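PDB 2OBL: EscN from Escherichia coli O127:H6, which belongs to the type III secretion proteins related to the ATP synthase alpha and beta subunits and carries a P-loop nucleotide-binding fold. Local coordinates for residues Ile70-Gly75 against Ser264-Met269; Ala144-Thr149 against Thr170-Ala175; Val179-Gly184 against Gly191-Val196; Ser198-Leu203 against Asp230-Glu235; Lys202-Ala207 against Ala217-Leu222. The protein carries 1 engineered substitution. One frame throughout, in Å; residues are numbered along the deposited sequence.

Contact 1 of 5, residues Ile70-Gly75 against Ser264-Met269; sequences IGQRIG and SASRVM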
# COMPACT_ATOMS: atom_id res chain seq x y z
N ILE A 70 -5.11 -2.85 -11.52
CA ILE A 70 -3.93 -3.66 -11.82
C ILE A 70 -2.85 -2.80 -12.46
O ILE A 70 -3.09 -2.15 -13.50
CB ILE A 70 -4.27 -4.87 -12.71
CG1 ILE A 70 -5.27 -5.79 -12.00
CG2 ILE A 70 -3.02 -5.65 -13.06
CD1 ILE A 70 -5.65 -7.04 -12.82
N GLY A 71 -1.69 -2.76 -11.82
CA GLY A 71 -0.53 -1.99 -12.28
C GLY A 71 -0.44 -0.58 -11.69
O GLY A 71 0.43 0.19 -12.04
N GLN A 72 -1.36 -0.25 -10.78
CA GLN A 72 -1.35 1.03 -10.10
C GLN A 72 -0.17 1.13 -9.14
O GLN A 72 0.28 0.10 -8.61
CB GLN A 72 -2.64 1.17 -9.29
CG GLN A 72 -3.02 2.57 -8.92
CD GLN A 72 -4.28 2.63 -8.10
OE1 GLN A 72 -4.82 1.60 -7.71
NE2 GLN A 72 -4.75 3.84 -7.80
N ARG A 73 0.32 2.35 -8.95
CA ARG A 73 1.20 2.70 -7.83
C ARG A 73 0.39 3.42 -6.77
O ARG A 73 -0.22 4.46 -7.04
CB ARG A 73 2.36 3.59 -8.29
CG ARG A 73 3.42 2.88 -9.14
CD ARG A 73 3.00 2.80 -10.59
NE ARG A 73 2.51 4.11 -11.04
CZ ARG A 73 3.29 5.08 -11.52
NH1 ARG A 73 4.60 4.88 -11.67
NH2 ARG A 73 2.75 6.24 -11.87
N ILE A 74 0.34 2.84 -5.57
CA ILE A 74 -0.55 3.31 -4.51
C ILE A 74 0.27 3.64 -3.28
O ILE A 74 1.16 2.88 -2.92
CB ILE A 74 -1.52 2.17 -4.11
CG1 ILE A 74 -2.30 1.67 -5.33
CG2 ILE A 74 -2.44 2.59 -2.95
CD1 ILE A 74 -2.62 0.18 -5.28
N GLY A 75 -0.01 4.77 -2.64
CA GLY A 75 0.68 5.10 -1.40
C GLY A 75 -0.25 4.92 -0.21
O GLY A 75 -1.44 5.21 -0.30
N SER A 264 -8.35 10.51 0.92
CA SER A 264 -7.81 9.41 0.13
C SER A 264 -8.35 9.55 -1.27
O SER A 264 -9.33 10.27 -1.48
CB SER A 264 -8.19 8.05 0.73
OG SER A 264 -7.67 7.89 2.05
N ALA A 265 -7.71 8.88 -2.23
CA ALA A 265 -8.21 8.92 -3.60
C ALA A 265 -7.67 7.77 -4.42
O ALA A 265 -6.63 7.21 -4.12
CB ALA A 265 -7.87 10.26 -4.27
N SER A 266 -8.41 7.39 -5.46
CA SER A 266 -7.87 6.51 -6.47
C SER A 266 -8.06 7.18 -7.81
O SER A 266 -9.20 7.39 -8.24
CB SER A 266 -8.63 5.18 -6.49
OG SER A 266 -8.21 4.44 -7.62
N ARG A 267 -6.95 7.50 -8.48
CA ARG A 267 -7.02 8.17 -9.78
C ARG A 267 -7.51 7.23 -10.88
O ARG A 267 -7.84 7.68 -11.98
CB ARG A 267 -5.67 8.76 -10.20
CG ARG A 267 -5.13 9.84 -9.27
CD ARG A 267 -3.87 10.46 -9.86
NE ARG A 267 -4.16 11.30 -11.03
CZ ARG A 267 -4.33 12.62 -10.97
NH1 ARG A 267 -4.22 13.24 -9.80
NH2 ARG A 267 -4.58 13.32 -12.07
N VAL A 268 -7.54 5.93 -10.58
CA VAL A 268 -7.89 4.93 -11.60
C VAL A 268 -9.28 4.33 -11.42
O VAL A 268 -9.78 3.64 -12.30
CB VAL A 268 -6.85 3.78 -11.68
CG1 VAL A 268 -5.41 4.33 -11.82
CG2 VAL A 268 -6.98 2.83 -10.49
N MET A 269 -9.90 4.55 -10.26
CA MET A 269 -11.18 3.93 -9.95
C MET A 269 -12.21 4.07 -11.06
O MET A 269 -12.85 3.09 -11.44
CB MET A 269 -11.76 4.51 -8.66
CG MET A 269 -13.16 3.99 -8.34
SD MET A 269 -13.67 4.45 -6.68
CE MET A 269 -15.22 3.52 -6.58
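The backbones come nearest at Gln72 and Val268, whose CA atoms are 7.8 Å apart, a gap too wide for direct strand pairing. In the central sheet of the P-loop fold, strand 242-245 lies between strand 73-78 and the short strand 265-266, and the contact reaches past it at its end. With chi1 at -160° and the chain extended beyond CG, Gln72 carries its amide to the turn that follows strand 265-266. There Gln72 CD meets Val268 CG2 at 3.6 Å, the two side chains crossing obliquely, while Val268 CG1 lies 4.1 Å from Gln72 CG. Polar partners outside the segments hold the amide in place: OE1 accepts from Gly69 N, and NE2 makes a weak bond to Asp241 O. Gln72 NE2 also stands 3.5 Å from Ser266 OG, a proximity and not a hydrogen bond. Ser266 OG is already engaged, since it bonds to Thr67 O and caps the turn leading into helix 269-272. Both capping bonds are weak: Val268 N reaches Ser266 OG at 3.4 Å, and Met269 N reaches the same OG at 3.1 Å with an N-H...O angle of 126°.

Contact 2 of 5, residues Ala144-Thr149 against Thr170-Ala175; sequences AAFTAT and TRYARA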
# COMPACT_ATOMS: atom_id res chain seq x y z
N ALA A 144 17.53 -2.86 -0.64
CA ALA A 144 16.34 -3.71 -0.46
C ALA A 144 15.20 -3.30 -1.37
O ALA A 144 14.47 -4.14 -1.86
CB ALA A 144 15.88 -3.72 1.00
N ALA A 145 15.03 -1.99 -1.59
CA ALA A 145 13.97 -1.50 -2.43
C ALA A 145 14.15 -1.99 -3.88
O ALA A 145 13.18 -2.34 -4.56
CB ALA A 145 13.94 0.01 -2.39
N PHE A 146 15.39 -1.98 -4.35
CA PHE A 146 15.69 -2.40 -5.72
C PHE A 146 15.62 -3.92 -5.83
O PHE A 146 15.10 -4.45 -6.79
CB PHE A 146 17.07 -1.89 -6.13
CG PHE A 146 17.13 -0.39 -6.25
CD1 PHE A 146 16.92 0.23 -7.48
CD2 PHE A 146 17.41 0.40 -5.13
CE1 PHE A 146 16.97 1.62 -7.60
CE2 PHE A 146 17.44 1.79 -5.24
CZ PHE A 146 17.23 2.39 -6.47
N THR A 147 16.13 -4.61 -4.82
CA THR A 147 16.05 -6.07 -4.79
C THR A 147 14.59 -6.54 -4.88
O THR A 147 14.25 -7.40 -5.71
CB THR A 147 16.67 -6.61 -3.49
OG1 THR A 147 18.09 -6.42 -3.56
CG2 THR A 147 16.33 -8.08 -3.29
N ALA A 148 13.74 -5.96 -4.05
CA ALA A 148 12.32 -6.27 -4.08
C ALA A 148 11.72 -6.01 -5.46
O ALA A 148 10.98 -6.82 -5.99
CB ALA A 148 11.59 -5.46 -3.01
N THR A 149 12.05 -4.86 -6.03
CA THR A 149 11.49 -4.47 -7.32
C THR A 149 11.92 -5.46 -8.41
O THR A 149 11.12 -5.90 -9.23
CB THR A 149 11.84 -3.01 -7.68
OG1 THR A 149 11.35 -2.13 -6.65
CG2 THR A 149 11.18 -2.60 -9.02
N THR A 170 9.61 5.69 3.05
CA THR A 170 10.23 6.65 3.97
C THR A 170 11.59 6.17 4.49
O THR A 170 12.57 6.91 4.47
CB THR A 170 9.30 6.90 5.17
OG1 THR A 170 8.07 7.47 4.69
CG2 THR A 170 9.97 7.84 6.19
N ARG A 171 11.65 4.92 4.96
CA ARG A 171 12.91 4.41 5.52
C ARG A 171 13.89 4.00 4.44
O ARG A 171 15.11 4.08 4.65
CB ARG A 171 12.65 3.30 6.54
CG ARG A 171 11.93 3.83 7.79
CD ARG A 171 12.04 2.85 8.95
NE ARG A 171 11.07 3.14 10.01
CZ ARG A 171 11.35 3.86 11.09
NH1 ARG A 171 12.57 4.36 11.25
NH2 ARG A 171 10.41 4.06 12.02
N TYR A 172 13.36 3.62 3.28
CA TYR A 172 14.21 3.43 2.11
C TYR A 172 14.94 4.75 1.82
O TYR A 172 16.15 4.76 1.58
CB TYR A 172 13.41 3.05 0.85
CG TYR A 172 14.16 3.51 -0.38
CD1 TYR A 172 15.22 2.76 -0.88
CD2 TYR A 172 13.85 4.71 -1.01
CE1 TYR A 172 15.94 3.19 -1.98
CE2 TYR A 172 14.56 5.15 -2.11
CZ TYR A 172 15.62 4.38 -2.58
OH TYR A 172 16.34 4.81 -3.67
N ALA A 173 14.18 5.84 1.83
CA ALA A 173 14.74 7.16 1.47
C ALA A 173 15.78 7.64 2.49
O ALA A 173 16.77 8.28 2.12
CB ALA A 173 13.62 8.19 1.32
N ARG A 174 15.55 7.34 3.76
CA ARG A 174 16.50 7.73 4.79
C ARG A 174 17.80 6.94 4.60
O ARG A 174 18.88 7.49 4.77
CB ARG A 174 15.93 7.50 6.18
CG ARG A 174 14.80 8.47 6.53
CD ARG A 174 14.16 8.06 7.84
NE ARG A 174 13.00 8.89 8.14
CZ ARG A 174 12.17 8.64 9.15
NH1 ARG A 174 12.38 7.59 9.94
NH2 ARG A 174 11.14 9.45 9.38
N ALA A 175 17.68 5.67 4.24
CA ALA A 175 18.87 4.86 3.94
C ALA A 175 19.59 5.43 2.71
O ALA A 175 20.80 5.62 2.72
CB ALA A 175 18.49 3.39 3.73
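Tyr172 crosses from helix 169-182 to Ala145 and Phe146 of helix 138-156, the helix of a beta-alpha-beta crossover in the P-loop fold that links strand 127-132 to strand 161-167. Within 144-149 and 170-175 the backbones are nearest at Ala145 and Tyr172, whose CA atoms are 6.7 Å apart. From CB the Tyr172 ring is carried toward helix 138-156 by a chi1 of 153°, which sets CG roughly opposite the backbone N. CG then comes to 4.0 Å from Ala145 CB. The next atom, Tyr172 CD1, makes the closest approach, 3.4 Å from the same methyl, a close fit consistent with the small alanine side chain. Tyr172 CE1 is shared: it lies beside Ala145 CB and also 3.9 Å from Phe146 CE2. Tyr172 CZ follows at 4.1 Å from Phe146 CE2, and the two rings meet obliquely. At the tip, Tyr172 OH passes 3.6 Å from Phe146 CE2, and its polar partner is Ser199 OG of helix 194-204. Leu203 of that same helix touches both aromatic residues, so a third helix packs on the pair. Ala145 also takes part through its backbone: its O accepts from Thr149 N and Thr149 OG1, which arrive from opposite faces of the carbonyl plane, and Thr149 OG1 reaches Ala145 O at 2.8 Å.

Contact 3 of 5, residues Val179-Gly184 against Gly191-Val196; sequences VGLASG and GFPPSV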
# COMPACT_ATOMS: atom_id res chain seq x y z
N VAL A 179 23.47 6.95 2.31
CA VAL A 179 24.40 6.48 1.25
C VAL A 179 24.87 7.63 0.38
O VAL A 179 26.07 7.79 0.12
CB VAL A 179 23.74 5.40 0.36
CG1 VAL A 179 24.65 5.02 -0.84
CG2 VAL A 179 23.40 4.17 1.20
N GLY A 180 23.92 8.46 -0.06
CA GLY A 180 24.23 9.60 -0.92
C GLY A 180 25.15 10.61 -0.26
O GLY A 180 26.11 11.08 -0.87
N LEU A 181 24.86 10.95 1.00
CA LEU A 181 25.66 11.93 1.74
C LEU A 181 27.07 11.41 1.95
O LEU A 181 28.04 12.17 1.91
CB LEU A 181 25.03 12.25 3.09
CG LEU A 181 23.66 12.92 3.07
CD1 LEU A 181 23.16 13.07 4.49
CD2 LEU A 181 23.70 14.25 2.35
N ALA A 182 27.17 10.11 2.19
CA ALA A 182 28.44 9.43 2.33
C ALA A 182 29.30 9.53 1.06
O ALA A 182 30.53 9.58 1.13
CB ALA A 182 28.22 7.99 2.73
N SER A 183 28.65 9.56 -0.11
CA SER A 183 29.38 9.68 -1.37
C SER A 183 29.81 11.12 -1.63
O SER A 183 30.48 11.40 -2.63
CB SER A 183 28.54 9.16 -2.55
OG SER A 183 27.51 10.08 -2.88
N GLY A 184 29.40 12.04 -0.75
CA GLY A 184 29.81 13.44 -0.85
C GLY A 184 28.77 14.39 -1.42
O GLY A 184 29.05 15.56 -1.64
N GLY A 191 17.50 17.73 4.17
CA GLY A 191 18.54 16.78 4.53
C GLY A 191 18.85 15.72 3.48
O GLY A 191 19.81 14.95 3.63
N PHE A 192 18.06 15.71 2.41
CA PHE A 192 18.20 14.71 1.34
C PHE A 192 19.03 15.19 0.17
O PHE A 192 18.84 16.30 -0.32
CB PHE A 192 16.82 14.26 0.82
CG PHE A 192 16.01 13.51 1.85
CD1 PHE A 192 16.17 12.14 2.00
CD2 PHE A 192 15.12 14.18 2.67
CE1 PHE A 192 15.47 11.44 2.96
CE2 PHE A 192 14.39 13.49 3.64
CZ PHE A 192 14.57 12.12 3.80
N PRO A 193 19.96 14.34 -0.31
CA PRO A 193 20.69 14.71 -1.52
C PRO A 193 19.90 14.43 -2.81
O PRO A 193 18.92 13.65 -2.81
CB PRO A 193 21.94 13.84 -1.46
CG PRO A 193 21.48 12.58 -0.72
CD PRO A 193 20.39 13.04 0.24
N PRO A 194 20.33 15.05 -3.92
CA PRO A 194 19.70 14.86 -5.21
C PRO A 194 19.43 13.40 -5.60
O PRO A 194 18.37 13.11 -6.16
CB PRO A 194 20.69 15.52 -6.18
CG PRO A 194 21.29 16.62 -5.35
CD PRO A 194 21.44 16.02 -3.98
N SER A 195 20.35 12.49 -5.27
CA SER A 195 20.22 11.07 -5.65
C SER A 195 18.93 10.40 -5.16
O SER A 195 18.36 9.57 -5.85
CB SER A 195 21.42 10.25 -5.19
OG SER A 195 21.61 10.32 -3.78
N VAL A 196 18.49 10.76 -3.96
CA VAL A 196 17.30 10.12 -3.41
C VAL A 196 16.08 10.55 -4.22
O VAL A 196 15.26 9.72 -4.61
CB VAL A 196 17.10 10.46 -1.92
CG1 VAL A 196 15.88 9.73 -1.38
CG2 VAL A 196 18.34 10.07 -1.11
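A helix-loop-helix connection joins helix 169-182 to helix 194-204, and here the end of the first, at Gly180 and Leu181, lies against Pro193, the N-cap residue of the second. Gly180 and Pro193 bring their CA atoms to 6.2 Å. Because Gly180 has no side chain, the proline ring can settle on the helix backbone, with Pro193 CG 4.1 Å from Gly180 CA. Ser195 OG, bonded to Glu185 of the intervening loop, also comes up to the glycine, 3.9 Å from Gly180 CA. Leu181 reaches over from one side, crossing Pro193 at about a right angle: Leu181 CD2 meets Pro193 CD at 4.1 Å, while its other branch, CD1, lies 3.9 Å from Gly191 O. Beyond this point the first helix closes with a Schellman motif, in which Gly184 has a positive phi of 102° and Gly184 N bonds to Leu181 O. The hydroxyl of Ser183 turns back to donate to Gly180 O across 2.6 Å. With the Ser183 and Ser195 hydroxyls bonded to the helix end and the loop, the segments meet through Leu181, Pro193 and the bare Gly180 backbone. Pro193 CG and Ser195 OG occupy the direction a side chain would take from Gly180, so the close approach depends on its absence.

Contact 4 of 5, residues Ser198-Leu203 against Asp230-Glu235; sequences SSLPKL and DPIGDE. With CA (calcium ion), chain B.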
# COMPACT_ATOMS: atom_id res chain seq x y z
N SER A 198 15.91 11.61 -7.36
CA SER A 198 15.89 11.03 -8.69
C SER A 198 15.60 9.52 -8.66
O SER A 198 15.11 8.97 -9.64
CB SER A 198 17.17 11.38 -9.46
OG SER A 198 18.29 10.74 -8.90
N SER A 199 15.85 8.87 -7.52
CA SER A 199 15.61 7.42 -7.43
C SER A 199 14.13 7.09 -7.35
O SER A 199 13.70 5.99 -7.74
CB SER A 199 16.35 6.80 -6.24
OG SER A 199 15.61 7.02 -5.03
N LEU A 200 13.34 8.02 -6.82
CA LEU A 200 11.92 7.74 -6.57
C LEU A 200 11.13 7.40 -7.84
O LEU A 200 10.48 6.36 -7.89
CB LEU A 200 11.24 8.88 -5.80
CG LEU A 200 11.75 9.15 -4.39
CD1 LEU A 200 11.06 10.39 -3.80
CD2 LEU A 200 11.51 7.93 -3.50
N PRO A 201 11.16 8.28 -8.86
CA PRO A 201 10.41 7.89 -10.05
C PRO A 201 11.01 6.68 -10.76
O PRO A 201 10.28 5.91 -11.39
CB PRO A 201 10.46 9.14 -10.93
CG PRO A 201 11.64 9.91 -10.46
CD PRO A 201 11.77 9.61 -8.99
N LYS A 202 12.31 6.48 -10.63
CA LYS A 202 12.95 5.33 -11.26
C LYS A 202 12.45 4.02 -10.64
O LYS A 202 12.18 3.06 -11.34
CB LYS A 202 14.47 5.42 -11.13
CG LYS A 202 15.07 6.56 -11.93
CD LYS A 202 16.42 6.18 -12.48
CE LYS A 202 16.82 7.10 -13.61
NZ LYS A 202 17.86 6.44 -14.47
N LEU A 203 12.30 4.01 -9.32
CA LEU A 203 11.70 2.87 -8.63
C LEU A 203 10.22 2.68 -8.96
O LEU A 203 9.78 1.58 -9.28
CB LEU A 203 11.83 3.03 -7.11
CG LEU A 203 13.15 2.59 -6.49
CD1 LEU A 203 13.26 3.16 -5.08
CD2 LEU A 203 13.27 1.07 -6.46
N ASP A 230 8.28 16.67 5.10
CA ASP A 230 8.86 15.45 4.52
C ASP A 230 8.83 15.56 3.00
O ASP A 230 7.82 15.26 2.36
CB ASP A 230 8.12 14.19 5.01
CG ASP A 230 8.43 12.95 4.16
OD1 ASP A 230 9.47 12.96 3.47
OD2 ASP A 230 7.62 12.00 4.18
N PRO A 231 9.94 15.98 2.41
CA PRO A 231 9.96 16.22 0.97
C PRO A 231 9.90 14.93 0.14
O PRO A 231 9.52 14.99 -1.02
CB PRO A 231 11.30 16.94 0.76
CG PRO A 231 12.17 16.43 1.84
CD PRO A 231 11.25 16.28 3.04
N ILE A 232 10.27 13.80 0.74
CA ILE A 232 10.19 12.51 0.05
C ILE A 232 8.72 12.15 -0.15
O ILE A 232 8.29 11.83 -1.26
CB ILE A 232 10.91 11.39 0.85
CG1 ILE A 232 12.41 11.68 0.94
CG2 ILE A 232 10.64 10.01 0.25
CD1 ILE A 232 13.10 11.81 -0.44
N GLY A 233 7.94 12.24 0.93
CA GLY A 233 6.49 11.96 0.87
C GLY A 233 5.83 12.87 -0.16
O GLY A 233 4.93 12.44 -0.89
N ASP A 234 6.29 14.12 -0.21
CA ASP A 234 5.69 15.11 -1.12
C ASP A 234 5.94 14.69 -2.57
O ASP A 234 5.04 14.75 -3.40
CB ASP A 234 6.25 16.53 -0.91
CG ASP A 234 5.83 17.13 0.43
OD1 ASP A 234 5.05 16.51 1.17
OD2 ASP A 234 6.30 18.23 0.75
N GLU A 235 7.16 14.28 -2.87
CA GLU A 235 7.48 13.86 -4.22
C GLU A 235 6.67 12.62 -4.60
O GLU A 235 6.20 12.52 -5.72
CB GLU A 235 9.00 13.61 -4.41
CG GLU A 235 9.86 14.87 -4.22
CD GLU A 235 9.47 16.04 -5.11
OE1 GLU A 235 8.96 15.80 -6.23
OE2 GLU A 235 9.71 17.21 -4.72
CA CA B . 4.92 18.39 2.76
O HOH W 1 5.62 16.40 4.04
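Leu200 of helix 194-204 supplies the packed part of this contact, a single methyl set against the first turn of helix 231-239. Leu200 CD1 rests 3.9 Å from Glu235 CB and 4.1 Å from Ile232 CG2, so one branch lies between Ile232 and Glu235, three residues apart on the facing helix. The Ile232 carbonyl borders the same methyl, its O lying 4.0 Å from Leu200 CD1. At its rim the contact is looser: Glu235 meets the leucine through CB, and a bend at chi2 (-56°) leads its carboxylate away, toward a long, weak ion pair with Arg189. On the far side of the helix Asp234 binds the calcium ion through both carboxylate oxygens, OD1 at 2.5 Å. Water 1 and Asn229 are further ligands, and the water accepts from Asp230 N at 2.9 Å, which ties the metal to the helix start. Asp230 is itself the N-cap: its OD1 receives a nearly straight bond (171°) from Gly233 N, from above the carboxylate plane, and a weak one from Ile232 N. In the fold, helix 194-204, kinked at Pro201, lies between helix 231-239 and helix 138-156, which Leu203 touches; Leu200 itself touches Val169 of helix 169-182, and Ile232 also meets Phe192 and Val196.

Contact 5 of 5, residues Lys202-Ala207 against Ala217-Leu222; sequences KLLERA and AIYTVL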
# COMPACT_ATOMS: atom_id res chain seq x y z
N LYS A 202 12.31 6.48 -10.63
CA LYS A 202 12.95 5.33 -11.26
C LYS A 202 12.45 4.02 -10.64
O LYS A 202 12.18 3.06 -11.34
CB LYS A 202 14.47 5.42 -11.13
CG LYS A 202 15.07 6.56 -11.93
CD LYS A 202 16.42 6.18 -12.48
CE LYS A 202 16.82 7.10 -13.61
NZ LYS A 202 17.86 6.44 -14.47
N LEU A 203 12.30 4.01 -9.32
CA LEU A 203 11.70 2.87 -8.63
C LEU A 203 10.22 2.68 -8.96
O LEU A 203 9.78 1.58 -9.28
CB LEU A 203 11.83 3.03 -7.11
CG LEU A 203 13.15 2.59 -6.49
CD1 LEU A 203 13.26 3.16 -5.08
CD2 LEU A 203 13.27 1.07 -6.46
N LEU A 204 9.45 3.75 -8.87
CA LEU A 204 8.01 3.63 -9.03
C LEU A 204 7.61 3.32 -10.45
O LEU A 204 6.59 2.65 -10.70
CB LEU A 204 7.29 4.90 -8.53
CG LEU A 204 6.88 4.83 -7.06
CD1 LEU A 204 8.07 4.61 -6.14
CD2 LEU A 204 6.10 6.10 -6.66
N GLU A 205 8.42 3.79 -11.40
CA GLU A 205 8.10 3.59 -12.80
C GLU A 205 8.29 2.13 -13.23
O GLU A 205 7.84 1.74 -14.29
CB GLU A 205 8.89 4.56 -13.69
CG GLU A 205 8.44 6.03 -13.55
CD GLU A 205 9.14 6.97 -14.53
OE1 GLU A 205 9.79 6.47 -15.47
OE2 GLU A 205 9.03 8.21 -14.37
N ARG A 206 8.92 1.33 -12.37
CA ARG A 206 9.07 -0.10 -12.66
C ARG A 206 7.83 -0.95 -12.37
O ARG A 206 7.66 -2.03 -12.91
CB ARG A 206 10.32 -0.67 -11.98
CG ARG A 206 11.59 -0.14 -12.62
CD ARG A 206 12.80 -0.38 -11.75
NE ARG A 206 13.20 -1.78 -11.72
CZ ARG A 206 14.26 -2.22 -11.05
NH1 ARG A 206 15.01 -1.36 -10.36
NH2 ARG A 206 14.57 -3.51 -11.07
N ALA A 207 6.94 -0.44 -11.51
CA ALA A 207 5.63 -1.06 -11.32
C ALA A 207 4.76 -0.75 -12.55
O ALA A 207 5.07 0.17 -13.31
CB ALA A 207 4.97 -0.51 -10.05
N ALA A 217 1.82 -1.90 -7.06
CA ALA A 217 2.74 -1.63 -5.98
C ALA A 217 2.10 -0.74 -4.94
O ALA A 217 1.38 0.20 -5.27
CB ALA A 217 4.01 -1.00 -6.53
N ILE A 218 2.35 -1.06 -3.67
CA ILE A 218 1.91 -0.23 -2.56
C ILE A 218 3.15 0.22 -1.81
O ILE A 218 3.95 -0.62 -1.38
CB ILE A 218 1.03 -1.05 -1.63
CG1 ILE A 218 -0.31 -1.35 -2.29
CG2 ILE A 218 0.81 -0.33 -0.31
CD1 ILE A 218 -1.16 -2.36 -1.48
N TYR A 219 3.29 1.53 -1.66
CA TYR A 219 4.43 2.14 -0.96
C TYR A 219 3.93 2.85 0.29
O TYR A 219 3.03 3.70 0.20
CB TYR A 219 5.12 3.16 -1.88
CG TYR A 219 5.56 2.59 -3.19
CD1 TYR A 219 6.81 1.97 -3.31
CD2 TYR A 219 4.73 2.63 -4.32
CE1 TYR A 219 7.23 1.42 -4.51
CE2 TYR A 219 5.13 2.08 -5.53
CZ TYR A 219 6.39 1.48 -5.62
OH TYR A 219 6.78 0.94 -6.81
N THR A 220 4.49 2.54 1.45
CA THR A 220 4.06 3.28 2.65
C THR A 220 4.94 4.49 2.92
O THR A 220 6.15 4.47 2.67
CB THR A 220 3.97 2.42 3.91
OG1 THR A 220 5.28 2.04 4.32
CG2 THR A 220 3.11 1.18 3.66
N VAL A 221 4.30 5.53 3.44
CA VAL A 221 4.94 6.77 3.82
C VAL A 221 4.63 6.96 5.31
O VAL A 221 3.45 6.98 5.72
CB VAL A 221 4.40 7.96 3.01
CG1 VAL A 221 5.02 9.28 3.53
CG2 VAL A 221 4.68 7.75 1.50
N LEU A 222 5.67 7.08 6.12
CA LEU A 222 5.52 7.07 7.57
C LEU A 222 5.49 8.51 8.00
O LEU A 222 6.42 9.27 7.70
CB LEU A 222 6.68 6.35 8.23
CG LEU A 222 6.89 4.91 7.77
CD1 LEU A 222 7.87 4.20 8.72
CD2 LEU A 222 5.56 4.14 7.64
O HOH W 2 9.36 -0.02 -7.04
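The Tyr219 ring has Leu204 CD1 over one face, and a water lies in plane at its edge. The methyl stands 3.8 Å from the ring centroid and 18° off the normal, which meets the geometry of a CH-pi contact; it is displaced toward the rim, with Leu204 CD1 to Tyr219 CZ at 3.6 Å. Across the ring plane and out past the rim is Ala217 CB, 3.4 Å from Tyr219 CE2. The Leu204 and Tyr219 side chains slide past each other in opposite directions, and a chi1 of -56° for Tyr219 sends its ring from strand 214-222 toward Leu203 and Leu204 of helix 194-204. The edge water links the two segments: it donates to Leu203 O at 2.8 Å and is hydrogen-bonded to Tyr219 OH, also at 2.8 Å. The phenol oxygen and the Leu203 carbonyl are thus joined inside a buried contact. Beyond the ring, Ala207 CB meets Ala217 CB at 3.7 Å, where a type I turn from Leu204 to Ala207 brings the chain back beside the strand. Leu204 O also accepts from Arg73 on the adjoining strand. A helix laid on a central strand, then a turn and a short antiparallel return into that strand, make up this part of the layered alpha/beta architecture of the P-loop fold.

In the fold
Contact 1 opens first along the chain, at 70-75, and closes last, at 264-269, so its loop encloses the other four. Within it, contact 2 joins helix 138-156 to helix 169-182, with strand 161-167 between them in the sequence. Contact 3 follows in series, closing the short loop between helices 169-182 and 194-204. Contacts 4 and 5 both set out from helix 194-204; contact 5 closes on strand 214-222 within the span of contact 4, which ends on helix 231-239, the two overlapping at Lys202 and Leu203. Contacts 1 and 5 meet in the central sheet, where strands 73-78 and 214-222 are neighbours. Contacts 2, 3 and 4 gather the helices, with Ala173 touching Phe192, Val196 and Ile232.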